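Local coordinates for protein ribose 5-phosphate isomerase B (Anaplasma phagocytophilum, PDB 4EM8) that probably interconverts ribose 5-phosphate and ribulose 5-phosphate as a sugar-phosphate isomerase, at residues 12-16 against 17-21; 54-57 against 58-61; 80-84 against 85-89; 97-100 against 101-105. All coordinates share one frame; numbering follows the deposited sequence.

Contact 1: residues 12-16 against 17-21; sequences LSSDH and AGVEL
Asp15 meets the turn that follows it with both its carbonyl and its carboxylate. The Gly18 N-H bonds to Asp15 O at 3.1 Å, coming from above the carbonyl plane, while Asp15 OD1 takes weak bonds from Ala17 N at 3.0 Å and Gly18 N at 3.4 Å. CG sits between the backbone N and the carbonyl carbon (chi1 72°), which turns OD1 to these amides. Ser14 closes the same knot from the strand side: its OG donates to Asp15 O at 2.8 Å, so that one carbonyl oxygen is gripped twice, and OG also bonds to Arg22 NH2 of helix 19-31. Packing is close here, with Ser14 OG 3.4 Å from Gly18 C and Ser14 CB 3.7 Å from Gly18 CA; glycine, with no CB, lets the serine lie against its main chain. Val19 lays CG2 over the turn, 3.5 Å from Asp15 O. The looser side belongs to His16 and Ala17, both partly exposed; His16 packs on Arg142 of the second subunit. Asp15 itself is buried and touches Cys71, the predicted proton acceptor. This is the strand-to-helix turn of a Rossmann-like beta-alpha-beta unit, at the predicted D-ribulose 5-phosphate site.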
ATOM      1  N   LEU A  12      -0.113   3.415 -17.701  1.00 26.41           N
ATOM      2  CA  LEU A  12      -1.330   3.377 -16.898  1.00 25.81           C
ATOM      3  C   LEU A  12      -2.131   2.130 -17.168  1.00 26.20           C
ATOM      4  O   LEU A  12      -2.247   1.706 -18.320  1.00 27.06           O
ATOM      5  CB  LEU A  12      -2.197   4.582 -17.210  1.00 25.55           C
ATOM      6  CG  LEU A  12      -1.608   5.975 -16.898  1.00 26.75           C
ATOM      7  CD1 LEU A  12      -1.079   6.651 -18.173  1.00 26.33           C
ATOM      8  CD2 LEU A  12      -2.649   6.872 -16.225  1.00 25.65           C
ATOM      9  N   SER A  13      -2.692   1.544 -16.117  1.00 25.54           N
ATOM     10  CA  SER A  13      -3.641   0.467 -16.299  1.00 26.47           C
ATOM     11  C   SER A  13      -4.715   0.443 -15.239  1.00 25.11           C
ATOM     12  O   SER A  13      -4.569   1.021 -14.158  1.00 22.58           O
ATOM     13  CB  SER A  13      -2.945  -0.908 -16.391  1.00 28.25           C
ATOM     14  OG  SER A  13      -2.637  -1.413 -15.124  1.00 29.83           O
ATOM     15  N   SER A  14      -5.797  -0.254 -15.577  1.00 25.59           N
ATOM     16  CA  SER A  14      -6.873  -0.485 -14.668  1.00 25.09           C
ATOM     17  C   SER A  14      -7.647  -1.763 -14.943  1.00 26.34           C
ATOM     18  O   SER A  14      -7.487  -2.453 -15.986  1.00 28.26           O
ATOM     19  CB  SER A  14      -7.864   0.698 -14.724  1.00 25.42           C
ATOM     20  OG  SER A  14      -8.668   0.609 -15.894  1.00 25.12           O
ATOM     21  N   ASP A  15      -8.481  -2.086 -13.961  1.00 27.00           N
ATOM     22  CA  ASP A  15      -9.542  -3.042 -14.156  1.00 26.90           C
ATOM     23  C   ASP A  15     -10.775  -2.259 -14.610  1.00 27.03           C
ATOM     24  O   ASP A  15     -10.699  -1.058 -14.930  1.00 26.04           O
ATOM     25  CB  ASP A  15      -9.760  -3.940 -12.909  1.00 26.37           C
ATOM     26  CG  ASP A  15     -10.394  -3.227 -11.749  1.00 26.18           C
ATOM     27  OD1 ASP A  15     -10.690  -2.028 -11.846  1.00 25.79           O
ATOM     28  OD2 ASP A  15     -10.590  -3.888 -10.701  1.00 27.46           O
ATOM     29  N   HIS A  16     -11.902  -2.941 -14.685  1.00 26.39           N
ATOM     30  CA  HIS A  16     -13.101  -2.326 -15.237  1.00 27.71           C
ATOM     31  C   HIS A  16     -13.541  -1.142 -14.421  1.00 27.33           C
ATOM     32  O   HIS A  16     -14.066  -0.191 -14.976  1.00 27.98           O
ATOM     33  CB  HIS A  16     -14.228  -3.351 -15.276  1.00 28.45           C
ATOM     34  CG  HIS A  16     -14.405  -4.066 -13.983  1.00 28.19           C
ATOM     35  ND1 HIS A  16     -13.552  -5.018 -13.561  1.00 28.68           N
ATOM     36  CD2 HIS A  16     -15.361  -3.921 -12.986  1.00 29.30           C
ATOM     37  CE1 HIS A  16     -13.957  -5.484 -12.364  1.00 28.85           C
ATOM     38  NE2 HIS A  16     -15.055  -4.806 -12.008  1.00 29.40           N
ATOM     39  N   ALA A  17     -13.331  -1.190 -13.100  1.00 26.46           N
ATOM     40  CA  ALA A  17     -13.779  -0.107 -12.201  1.00 26.50           C
ATOM     41  C   ALA A  17     -13.026   1.189 -12.488  1.00 25.80           C
ATOM     42  O   ALA A  17     -13.566   2.291 -12.354  1.00 25.63           O
ATOM     43  CB  ALA A  17     -13.575  -0.510 -10.730  1.00 26.44           C
ATOM     44  N   GLY A  18     -11.777   1.040 -12.913  1.00 25.04           N
ATOM     45  CA  GLY A  18     -10.862   2.161 -13.095  1.00 24.24           C
ATOM     46  C   GLY A  18     -10.780   2.787 -14.469  1.00 24.65           C
ATOM     47  O   GLY A  18     -10.021   3.734 -14.648  1.00 24.68           O
ATOM     48  N   VAL A  19     -11.546   2.284 -15.437  1.00 25.93           N
ATOM     49  CA  VAL A  19     -11.409   2.718 -16.855  1.00 26.71           C
ATOM     50  C   VAL A  19     -11.634   4.215 -17.033  1.00 27.72           C
ATOM     51  O   VAL A  19     -10.792   4.914 -17.618  1.00 28.65           O
ATOM     52  CB  VAL A  19     -12.340   1.913 -17.792  1.00 28.11           C
ATOM     53  CG1 VAL A  19     -12.377   2.531 -19.183  1.00 28.57           C
ATOM     54  CG2 VAL A  19     -11.923   0.429 -17.839  1.00 27.18           C
ATOM     55  N   GLU A  20     -12.746   4.726 -16.514  1.00 28.19           N
ATOM     56  CA  GLU A  20     -13.079   6.140 -16.663  1.00 29.59           C
ATOM     57  C   GLU A  20     -11.989   7.051 -16.053  1.00 26.71           C
ATOM     58  O   GLU A  20     -11.533   7.980 -16.698  1.00 24.83           O
ATOM     59  CB  GLU A  20     -14.464   6.420 -16.053  1.00 34.51           C
ATOM     60  CG  GLU A  20     -14.866   7.883 -15.978  1.00 39.07           C
ATOM     61  CD  GLU A  20     -16.343   8.090 -15.621  1.00 45.14           C
ATOM     62  OE1 GLU A  20     -17.092   7.087 -15.497  1.00 48.67           O
ATOM     63  OE2 GLU A  20     -16.753   9.277 -15.479  1.00 51.32           O
ATOM     64  N   LEU A  21     -11.538   6.757 -14.837  1.00 23.81           N
ATOM     65  CA  LEU A  21     -10.492   7.561 -14.244  1.00 23.07           C
ATOM     66  C   LEU A  21      -9.178   7.431 -15.028  1.00 23.02           C
ATOM     67  O   LEU A  21      -8.448   8.415 -15.209  1.00 22.66           O
ATOM     68  CB  LEU A  21     -10.276   7.150 -12.792  1.00 21.91           C
ATOM     69  CG  LEU A  21      -9.266   7.963 -11.986  1.00 21.64           C
ATOM     70  CD1 LEU A  21      -9.650   9.455 -11.966  1.00 21.95           C
ATOM     71  CD2 LEU A  21      -9.119   7.372 -10.583  1.00 20.82           C
TER

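Contact 2: residues 54-57 against 58-61; sequences VHDV and VREV
Val58 N and Arg59 N donate to Val54 O and His55 O, both at 3.0 Å, in the i to i+4 pattern of a short alpha-helical turn, which then tightens as Glu60 N reaches Val57 O at 2.9 Å from above the carbonyl plane. Val61 N adds a weak bond to the same oxygen as the chain leaves the helix for strand 66-71. Valines make up the buried side of this turn. Val54 CG1 meets Val58 CG1 at 3.6 Å, their side chains crossing at a slant, and Val58 packs on against His84 and Ile87; Val57 reaches Ser13 of strand 9-14. Apolar and compact, these side chains suit a surface shared with strand 9-14, helix 75-81 and the loop after it. Charged and polar residues take the exposed side. Arg59 bends at chi3 (-68°), folding its guanidinium back so that His55 O lies over one face, while Asp56 OD1 sits at the edge. The resulting salt bridge, Asp56 OD1 to Arg59 NH1, spans 3.0 Å with the two planar groups turned 74° apart. Glu60 also bends back, at chi2, and a water molecule joins Asp56 and Glu60 by donating to Asp56 O at 3.1 Å and to Glu60 OE1 at 3.2 Å.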
ATOM      1  N   VAL A  54      -1.354  -5.581 -14.062  1.00 28.95           N
ATOM      2  CA  VAL A  54      -0.179  -4.998 -13.401  1.00 28.17           C
ATOM      3  C   VAL A  54       1.133  -5.236 -14.179  1.00 30.49           C
ATOM      4  O   VAL A  54       1.993  -4.354 -14.296  1.00 30.17           O
ATOM      5  CB  VAL A  54      -0.094  -5.570 -11.961  1.00 28.09           C
ATOM      6  CG1 VAL A  54       1.213  -5.200 -11.282  1.00 27.86           C
ATOM      7  CG2 VAL A  54      -1.307  -5.084 -11.141  1.00 26.70           C
ATOM      8  N   HIS A  55       1.276  -6.424 -14.725  1.00 32.87           N
ATOM      9  CA  HIS A  55       2.542  -6.838 -15.330  1.00 36.22           C
ATOM     10  C   HIS A  55       3.055  -5.915 -16.400  1.00 34.61           C
ATOM     11  O   HIS A  55       4.224  -5.549 -16.409  1.00 35.30           O
ATOM     12  CB  HIS A  55       2.412  -8.260 -15.865  1.00 42.78           C
ATOM     13  CG  HIS A  55       2.031  -9.256 -14.805  1.00 47.43           C
ATOM     14  ND1 HIS A  55       0.753  -9.615 -14.576  1.00 50.69           N
ATOM     15  CD2 HIS A  55       2.810  -9.945 -13.871  1.00 52.36           C
ATOM     16  CE1 HIS A  55       0.716 -10.504 -13.561  1.00 52.50           C
ATOM     17  NE2 HIS A  55       1.976 -10.704 -13.134  1.00 52.88           N
ATOM     18  N   ASP A  56       2.188  -5.514 -17.311  1.00 33.78           N
ATOM     19  CA  ASP A  56       2.605  -4.658 -18.404  1.00 35.28           C
ATOM     20  C   ASP A  56       3.080  -3.280 -17.973  1.00 33.90           C
ATOM     21  O   ASP A  56       3.881  -2.658 -18.678  1.00 34.99           O
ATOM     22  CB  ASP A  56       1.460  -4.487 -19.388  1.00 36.88           C
ATOM     23  CG  ASP A  56       1.328  -5.648 -20.332  1.00 40.16           C
ATOM     24  OD1 ASP A  56       2.182  -6.567 -20.334  1.00 41.53           O
ATOM     25  OD2 ASP A  56       0.347  -5.626 -21.091  1.00 42.65           O
ATOM     26  N   VAL A  57       2.572  -2.797 -16.843  1.00 30.41           N
ATOM     27  CA  VAL A  57       2.985  -1.518 -16.304  1.00 28.83           C
ATOM     28  C   VAL A  57       4.318  -1.670 -15.577  1.00 28.16           C
ATOM     29  O   VAL A  57       5.301  -0.987 -15.902  1.00 27.01           O
ATOM     30  CB  VAL A  57       1.865  -0.959 -15.395  1.00 26.42           C
ATOM     31  CG1 VAL A  57       2.292   0.278 -14.609  1.00 26.14           C
ATOM     32  CG2 VAL A  57       0.652  -0.607 -16.247  1.00 26.86           C
ATOM     33  N   VAL A  58       4.376  -2.583 -14.612  1.00 28.02           N
ATOM     34  CA  VAL A  58       5.580  -2.715 -13.788  1.00 29.17           C
ATOM     35  C   VAL A  58       6.822  -3.135 -14.603  1.00 31.65           C
ATOM     36  O   VAL A  58       7.942  -2.745 -14.265  1.00 31.23           O
ATOM     37  CB  VAL A  58       5.383  -3.689 -12.612  1.00 29.95           C
ATOM     38  CG1 VAL A  58       4.193  -3.225 -11.781  1.00 29.29           C
ATOM     39  CG2 VAL A  58       5.255  -5.144 -13.069  1.00 30.57           C
ATOM     40  N   ARG A  59       6.608  -3.878 -15.684  1.00 34.57           N
ATOM     41  CA  ARG A  59       7.706  -4.236 -16.626  1.00 37.86           C
ATOM     42  C   ARG A  59       8.369  -2.981 -17.173  1.00 37.43           C
ATOM     43  O   ARG A  59       9.542  -3.007 -17.468  1.00 37.67           O
ATOM     44  CB  ARG A  59       7.191  -5.045 -17.830  1.00 42.62           C
ATOM     45  CG  ARG A  59       7.722  -6.479 -17.913  1.00 48.60           C
ATOM     46  CD  ARG A  59       7.400  -7.185 -19.232  1.00 54.42           C
ATOM     47  NE  ARG A  59       5.968  -7.476 -19.428  1.00 57.42           N
ATOM     48  CZ  ARG A  59       5.262  -8.420 -18.786  1.00 58.80           C
ATOM     49  NH1 ARG A  59       3.977  -8.582 -19.074  1.00 59.43           N
ATOM     50  NH2 ARG A  59       5.808  -9.200 -17.848  1.00 59.94           N
ATOM     51  N   GLU A  60       7.610  -1.888 -17.323  1.00 34.87           N
ATOM     52  CA  GLU A  60       8.138  -0.690 -17.975  1.00 36.30           C
ATOM     53  C   GLU A  60       8.614   0.404 -17.016  1.00 34.17           C
ATOM     54  O   GLU A  60       9.232   1.371 -17.444  1.00 33.89           O
ATOM     55  CB  GLU A  60       7.104  -0.095 -18.943  1.00 37.83           C
ATOM     56  CG  GLU A  60       6.590  -1.067 -20.002  1.00 41.05           C
ATOM     57  CD  GLU A  60       7.648  -1.504 -20.987  1.00 45.30           C
ATOM     58  OE1 GLU A  60       7.421  -2.531 -21.650  1.00 52.44           O
ATOM     59  OE2 GLU A  60       8.710  -0.846 -21.102  1.00 45.90           O
ATOM     60  N   VAL A  61       8.323   0.254 -15.732  1.00 32.93           N
ATOM     61  CA  VAL A  61       8.682   1.267 -14.729  1.00 32.90           C
ATOM     62  C   VAL A  61      10.199   1.348 -14.508  1.00 35.14           C
ATOM     63  O   VAL A  61      10.879   0.327 -14.482  1.00 35.88           O
ATOM     64  CB  VAL A  61       7.934   1.009 -13.400  1.00 31.26           C
ATOM     65  CG1 VAL A  61       8.422   1.944 -12.293  1.00 29.70           C
ATOM     66  CG2 VAL A  61       6.444   1.174 -13.628  1.00 29.77           C
TER
HETATM   67  O   HOH W   1       4.221  -2.375 -21.723  1.00 46.47           O

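Contact 3: residues 80-84 against 85-89; sequences AANRH and KNIRA
Asn82 and Ala89 are joined by two nearly straight hydrogen bonds: Ala89 N donates to Asn82 OD1 at 2.8 Å, in the carbonyl plane and on a lone pair, and Asn82 ND2 donates to Ala89 O at 3.1 Å. The second acceptor lies in the amide plane of Asn82, so the side-chain amide engages both backbone polar groups of Ala89. Asparagine suits this place because it offers a donor and an acceptor together; with chi1 at -76°, CG stands anti to the carbonyl carbon and the amide swings over to Ala89. Further along, His84 O accepts from Ile87 N at 3.1 Å, closing a type I beta turn. Apolar contacts flank these bonds. Ala81 CB and Ala89 CB approach to 3.5 Å, a tight contact that small methyl groups permit, and Ile87 CG2 lies 4.0 Å from Ala81 CB. Ile87 also packs on Val61 and Val109, whereas Arg83 NH1 bonds to Asn82 O of the second subunit. Both polar atoms of the buried Asn82 amide are thus engaged by backbone, and this pairing links the chain just beyond Ala81 to Ala89, where strand 89-91 begins, beside the dimer interface.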
ATOM      1  N   ALA A  80      -0.418  -5.956  -5.531  1.00 23.25           N
ATOM      2  CA  ALA A  80       0.081  -6.635  -6.702  1.00 24.14           C
ATOM      3  C   ALA A  80       1.341  -5.972  -7.268  1.00 24.19           C
ATOM      4  O   ALA A  80       2.257  -6.665  -7.699  1.00 24.18           O
ATOM      5  CB  ALA A  80      -1.020  -6.710  -7.765  1.00 24.00           C
ATOM      6  N   ALA A  81       1.360  -4.635  -7.285  1.00 22.53           N
ATOM      7  CA  ALA A  81       2.523  -3.815  -7.746  1.00 22.65           C
ATOM      8  C   ALA A  81       3.775  -4.088  -6.956  1.00 23.18           C
ATOM      9  O   ALA A  81       4.875  -4.242  -7.549  1.00 24.95           O
ATOM     10  CB  ALA A  81       2.204  -2.297  -7.622  1.00 20.90           C
ATOM     11  N   ASN A  82       3.614  -4.176  -5.624  1.00 22.62           N
ATOM     12  CA  ASN A  82       4.757  -4.284  -4.718  1.00 23.23           C
ATOM     13  C   ASN A  82       5.328  -5.683  -4.572  1.00 24.74           C
ATOM     14  O   ASN A  82       6.281  -5.898  -3.824  1.00 25.31           O
ATOM     15  CB  ASN A  82       4.433  -3.653  -3.375  1.00 22.47           C
ATOM     16  CG  ASN A  82       4.476  -2.161  -3.464  1.00 21.75           C
ATOM     17  OD1 ASN A  82       5.370  -1.633  -4.130  1.00 21.45           O
ATOM     18  ND2 ASN A  82       3.510  -1.461  -2.841  1.00 21.40           N
ATOM     19  N   ARG A  83       4.742  -6.613  -5.303  1.00 26.23           N
ATOM     20  CA  ARG A  83       5.330  -7.947  -5.531  1.00 27.61           C
ATOM     21  C   ARG A  83       6.684  -7.890  -6.238  1.00 28.97           C
ATOM     22  O   ARG A  83       7.470  -8.818  -6.095  1.00 29.26           O
ATOM     23  CB  ARG A  83       4.359  -8.851  -6.332  1.00 28.41           C
ATOM     24  CG  ARG A  83       3.064  -9.193  -5.613  1.00 28.17           C
ATOM     25  CD  ARG A  83       3.231 -10.366  -4.690  1.00 28.77           C
ATOM     26  NE  ARG A  83       1.966 -10.818  -4.093  1.00 28.71           N
ATOM     27  CZ  ARG A  83       1.444 -10.383  -2.932  1.00 27.98           C
ATOM     28  NH1 ARG A  83       2.047  -9.446  -2.206  1.00 27.12           N
ATOM     29  NH2 ARG A  83       0.311 -10.927  -2.465  1.00 28.35           N
ATOM     30  N   HIS A  84       6.960  -6.806  -6.971  1.00 28.86           N
ATOM     31  CA  HIS A  84       8.182  -6.670  -7.766  1.00 30.94           C
ATOM     32  C   HIS A  84       9.192  -5.747  -7.108  1.00 30.88           C
ATOM     33  O   HIS A  84       8.870  -4.624  -6.658  1.00 28.61           O
ATOM     34  CB  HIS A  84       7.807  -6.172  -9.165  1.00 31.60           C
ATOM     35  CG  HIS A  84       6.675  -6.946  -9.782  1.00 31.90           C
ATOM     36  ND1 HIS A  84       6.883  -7.944 -10.661  1.00 33.47           N
ATOM     37  CD2 HIS A  84       5.293  -6.890  -9.563  1.00 30.44           C
ATOM     38  CE1 HIS A  84       5.695  -8.492 -11.004  1.00 34.05           C
ATOM     39  NE2 HIS A  84       4.719  -7.828 -10.340  1.00 32.57           N
ATOM     40  N   LYS A  85      10.432  -6.220  -7.047  1.00 31.63           N
ATOM     41  CA  LYS A  85      11.516  -5.504  -6.344  1.00 32.38           C
ATOM     42  C   LYS A  85      11.926  -4.141  -6.930  1.00 30.77           C
ATOM     43  O   LYS A  85      12.556  -3.340  -6.235  1.00 31.46           O
ATOM     44  CB  LYS A  85      12.754  -6.411  -6.201  1.00 34.63           C
ATOM     45  CG  LYS A  85      12.467  -7.698  -5.425  1.00 35.86           C
ATOM     46  CD  LYS A  85      13.702  -8.523  -5.080  1.00 38.89           C
ATOM     47  CE  LYS A  85      13.334  -9.626  -4.074  1.00 39.51           C
ATOM     48  NZ  LYS A  85      14.490 -10.246  -3.381  1.00 41.48           N
ATOM     49  N   ASN A  86      11.583  -3.866  -8.180  1.00 30.25           N
ATOM     50  CA  ASN A  86      11.932  -2.577  -8.801  1.00 30.10           C
ATOM     51  C   ASN A  86      10.817  -1.549  -8.544  1.00 27.88           C
ATOM     52  O   ASN A  86      10.978  -0.411  -8.899  1.00 26.46           O
ATOM     53  CB  ASN A  86      12.146  -2.697 -10.318  1.00 31.62           C
ATOM     54  CG  ASN A  86      10.933  -3.266 -11.051  1.00 32.99           C
ATOM     55  OD1 ASN A  86      10.278  -4.173 -10.558  1.00 34.85           O
ATOM     56  ND2 ASN A  86      10.638  -2.736 -12.245  1.00 34.88           N
ATOM     57  N   ILE A  87       9.700  -1.995  -7.967  1.00 26.47           N
ATOM     58  CA  ILE A  87       8.503  -1.202  -7.823  1.00 25.11           C
ATOM     59  C   ILE A  87       8.304  -0.763  -6.395  1.00 24.14           C
ATOM     60  O   ILE A  87       8.428  -1.562  -5.425  1.00 24.43           O
ATOM     61  CB  ILE A  87       7.247  -1.986  -8.248  1.00 25.25           C
ATOM     62  CG1 ILE A  87       7.318  -2.446  -9.719  1.00 26.12           C
ATOM     63  CG2 ILE A  87       5.999  -1.142  -8.021  1.00 24.61           C
ATOM     64  CD1 ILE A  87       7.496  -1.356 -10.776  1.00 25.59           C
ATOM     65  N   ARG A  88       7.940   0.514  -6.264  1.00 23.62           N
ATOM     66  CA  ARG A  88       7.612   1.097  -4.974  1.00 22.24           C
ATOM     67  C   ARG A  88       6.303   1.827  -5.150  1.00 21.15           C
ATOM     68  O   ARG A  88       6.286   3.002  -5.573  1.00 20.94           O
ATOM     69  CB  ARG A  88       8.739   2.027  -4.493  1.00 22.34           C
ATOM     70  CG  ARG A  88      10.049   1.271  -4.282  1.00 23.18           C
ATOM     71  CD  ARG A  88      11.209   2.165  -3.874  1.00 23.73           C
ATOM     72  NE  ARG A  88      11.498   3.138  -4.912  1.00 23.93           N
ATOM     73  CZ  ARG A  88      12.185   2.867  -6.020  1.00 24.89           C
ATOM     74  NH1 ARG A  88      12.685   1.660  -6.211  1.00 25.40           N
ATOM     75  NH2 ARG A  88      12.379   3.805  -6.931  1.00 25.17           N
ATOM     76  N   ALA A  89       5.210   1.085  -4.891  1.00 20.60           N
ATOM     77  CA  ALA A  89       3.850   1.565  -5.114  1.00 19.93           C
ATOM     78  C   ALA A  89       3.203   2.144  -3.876  1.00 19.53           C
ATOM     79  O   ALA A  89       3.322   1.597  -2.799  1.00 18.87           O
ATOM     80  CB  ALA A  89       2.956   0.450  -5.664  1.00 19.31           C
TER

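Contact 4: residues 97-100 against 101-105; sequences LAKL and SREHN
Different first torsions bring Lys99 and Glu103 together: Lys99 sends CG anti to its own backbone N (chi1 -178°), then curls at chi3 and chi4, while Glu103 holds CG beside its backbone N (chi1 -73°) and extends beyond it. The two residues lie one turn apart on helix 95-105, the crossover helix of the beta-alpha-beta unit between strands 89-91 and 109-113. Their salt bridge joins Lys99 NZ to Glu103 OE1 at 2.8 Å, on the syn side of the carboxylate and 32° out of its plane. Long, flexible chains suit such partly exposed positions: the bent lysine meets the extended glutamate along the helix surface. The backbone pattern is regular, with Glu103 N bonded to Lys99 O at 2.9 Å and His104 N to Leu100 O at 2.8 Å. Leu100 and His104 run side by side, and the leucine methyl CD2 touches His104 CE1 at 3.8 Å. His104, the predicted proton donor, stacks its ring with His139 and packs on Thr73 of the second subunit, while Leu100 meets Tyr116 of that subunit; the helix thus places this residue at the dimer interface. On the buried side, where small Ser101 and Ala98 pack against helix 119-131, Ala98 O accepts two bonds from the same face of its plane: Arg102 N at 3.2 Å and Ser101 OG at 2.9 Å.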
ATOM      1  N   LEU A  97       0.004  12.376   1.029  1.00 26.78           N
ATOM      2  CA  LEU A  97       0.550  11.017   0.876  1.00 26.47           C
ATOM      3  C   LEU A  97       1.366  10.825  -0.416  1.00 25.24           C
ATOM      4  O   LEU A  97       2.397  10.111  -0.382  1.00 24.28           O
ATOM      5  CB  LEU A  97      -0.529   9.913   1.001  1.00 27.67           C
ATOM      6  CG  LEU A  97      -0.052   8.560   1.614  1.00 28.78           C
ATOM      7  CD1 LEU A  97       0.365   8.733   3.059  1.00 30.89           C
ATOM      8  CD2 LEU A  97      -1.115   7.471   1.572  1.00 30.75           C
ATOM      9  N   ALA A  98       0.907  11.423  -1.533  1.00 23.90           N
ATOM     10  CA  ALA A  98       1.678  11.448  -2.779  1.00 23.37           C
ATOM     11  C   ALA A  98       3.051  12.048  -2.509  1.00 23.14           C
ATOM     12  O   ALA A  98       4.085  11.455  -2.844  1.00 22.00           O
ATOM     13  CB  ALA A  98       0.959  12.248  -3.880  1.00 23.18           C
ATOM     14  N   LYS A  99       3.051  13.193  -1.837  1.00 24.23           N
ATOM     15  CA  LYS A  99       4.297  13.909  -1.506  1.00 25.70           C
ATOM     16  C   LYS A  99       5.251  13.048  -0.659  1.00 25.36           C
ATOM     17  O   LYS A  99       6.434  12.891  -1.001  1.00 25.29           O
ATOM     18  CB  LYS A  99       3.967  15.263  -0.830  1.00 28.32           C
ATOM     19  CG  LYS A  99       5.156  16.146  -0.482  1.00 30.29           C
ATOM     20  CD  LYS A  99       4.831  17.097   0.676  1.00 33.36           C
ATOM     21  CE  LYS A  99       4.889  16.379   2.050  1.00 35.12           C
ATOM     22  NZ  LYS A  99       6.158  16.548   2.842  1.00 36.04           N
ATOM     23  N   LEU A 100       4.723  12.446   0.407  1.00 24.52           N
ATOM     24  CA  LEU A 100       5.536  11.680   1.326  1.00 24.56           C
ATOM     25  C   LEU A 100       6.090  10.430   0.614  1.00 23.46           C
ATOM     26  O   LEU A 100       7.259  10.073   0.778  1.00 23.41           O
ATOM     27  CB  LEU A 100       4.722  11.344   2.599  1.00 26.02           C
ATOM     28  CG  LEU A 100       4.353  12.492   3.569  1.00 27.60           C
ATOM     29  CD1 LEU A 100       3.400  12.030   4.678  1.00 28.09           C
ATOM     30  CD2 LEU A 100       5.570  13.179   4.187  1.00 29.14           C
ATOM     31  N   SER A 101       5.275   9.793  -0.231  1.00 22.48           N
ATOM     32  CA  SER A 101       5.719   8.561  -0.902  1.00 21.86           C
ATOM     33  C   SER A 101       6.914   8.808  -1.843  1.00 22.26           C
ATOM     34  O   SER A 101       7.825   7.951  -1.980  1.00 21.90           O
ATOM     35  CB  SER A 101       4.538   7.891  -1.650  1.00 21.40           C
ATOM     36  OG  SER A 101       4.247   8.512  -2.913  1.00 21.79           O
ATOM     37  N   ARG A 102       6.869   9.944  -2.532  1.00 22.17           N
ATOM     38  CA  ARG A 102       7.959  10.406  -3.371  1.00 23.52           C
ATOM     39  C   ARG A 102       9.182  10.809  -2.523  1.00 24.45           C
ATOM     40  O   ARG A 102      10.318  10.349  -2.750  1.00 24.09           O
ATOM     41  CB  ARG A 102       7.486  11.596  -4.239  1.00 23.74           C
ATOM     42  CG  ARG A 102       6.469  11.189  -5.322  1.00 24.01           C
ATOM     43  CD  ARG A 102       7.063  10.299  -6.417  1.00 23.89           C
ATOM     44  NE  ARG A 102       8.241  10.974  -6.964  1.00 24.28           N
ATOM     45  CZ  ARG A 102       9.458  10.459  -7.079  1.00 25.12           C
ATOM     46  NH1 ARG A 102       9.718   9.189  -6.780  1.00 24.17           N
ATOM     47  NH2 ARG A 102      10.449  11.261  -7.502  1.00 26.57           N
ATOM     48  N   GLU A 103       8.947  11.657  -1.535  1.00 25.65           N
ATOM     49  CA  GLU A 103      10.067  12.179  -0.720  1.00 28.16           C
ATOM     50  C   GLU A 103      10.824  11.096   0.032  1.00 27.35           C
ATOM     51  O   GLU A 103      12.044  11.099   0.029  1.00 28.34           O
ATOM     52  CB  GLU A 103       9.569  13.236   0.258  1.00 29.81           C
ATOM     53  CG  GLU A 103       9.230  14.539  -0.435  1.00 32.14           C
ATOM     54  CD  GLU A 103       8.870  15.634   0.544  1.00 35.00           C
ATOM     55  OE1 GLU A 103       8.331  15.326   1.624  1.00 37.11           O
ATOM     56  OE2 GLU A 103       9.089  16.806   0.204  1.00 38.23           O
ATOM     57  N   HIS A 104      10.100  10.174   0.662  1.00 26.49           N
ATOM     58  CA  HIS A 104      10.728   9.154   1.504  1.00 26.86           C
ATOM     59  C   HIS A 104      10.980   7.860   0.837  1.00 26.00           C
ATOM     60  O   HIS A 104      11.955   7.192   1.164  1.00 27.91           O
ATOM     61  CB  HIS A 104       9.875   8.826   2.724  1.00 27.77           C
ATOM     62  CG  HIS A 104       9.535  10.014   3.578  1.00 29.26           C
ATOM     63  ND1 HIS A 104       8.737   9.914   4.632  1.00 29.61           N
ATOM     64  CD2 HIS A 104       9.923  11.364   3.500  1.00 31.71           C
ATOM     65  CE1 HIS A 104       8.590  11.122   5.219  1.00 31.34           C
ATOM     66  NE2 HIS A 104       9.309  12.016   4.524  1.00 31.98           N
ATOM     67  N   ASN A 105      10.071   7.420  -0.033  1.00 24.78           N
ATOM     68  CA  ASN A 105      10.203   6.083  -0.614  1.00 23.76           C
ATOM     69  C   ASN A 105      10.572   6.040  -2.100  1.00 23.72           C
ATOM     70  O   ASN A 105      10.669   4.933  -2.679  1.00 24.05           O
ATOM     71  CB  ASN A 105       8.929   5.287  -0.335  1.00 22.90           C
ATOM     72  CG  ASN A 105       8.468   5.451   1.090  1.00 23.32           C
ATOM     73  OD1 ASN A 105       7.637   6.312   1.372  1.00 23.53           O
ATOM     74  ND2 ASN A 105       9.019   4.647   2.006  1.00 22.77           N
TER

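Overall arrangement
From the N terminus the four contacts follow in series, none nested in or crossing another. Contact 1 turns strand 9-14 into helix 19-31; contact 2 ends the short helix 55-58 ahead of strand 66-71; contact 3 closes the loop from helix 75-81 to strand 89-91; contact 4 lies within helix 95-105. Contacts 1 and 2 touch through side-chain packing. Contacts 2 and 3 are the closest, with centres about 9 Å apart, and Val54 packs on Ala80 between them. Arg88 NE of contact 3, bonded to Asp106 O, also makes a weak bond to Asn105 O of contact 4. Contacts 1 and 4, on opposite sides of the chain's centre, both carry residues of the predicted sugar site.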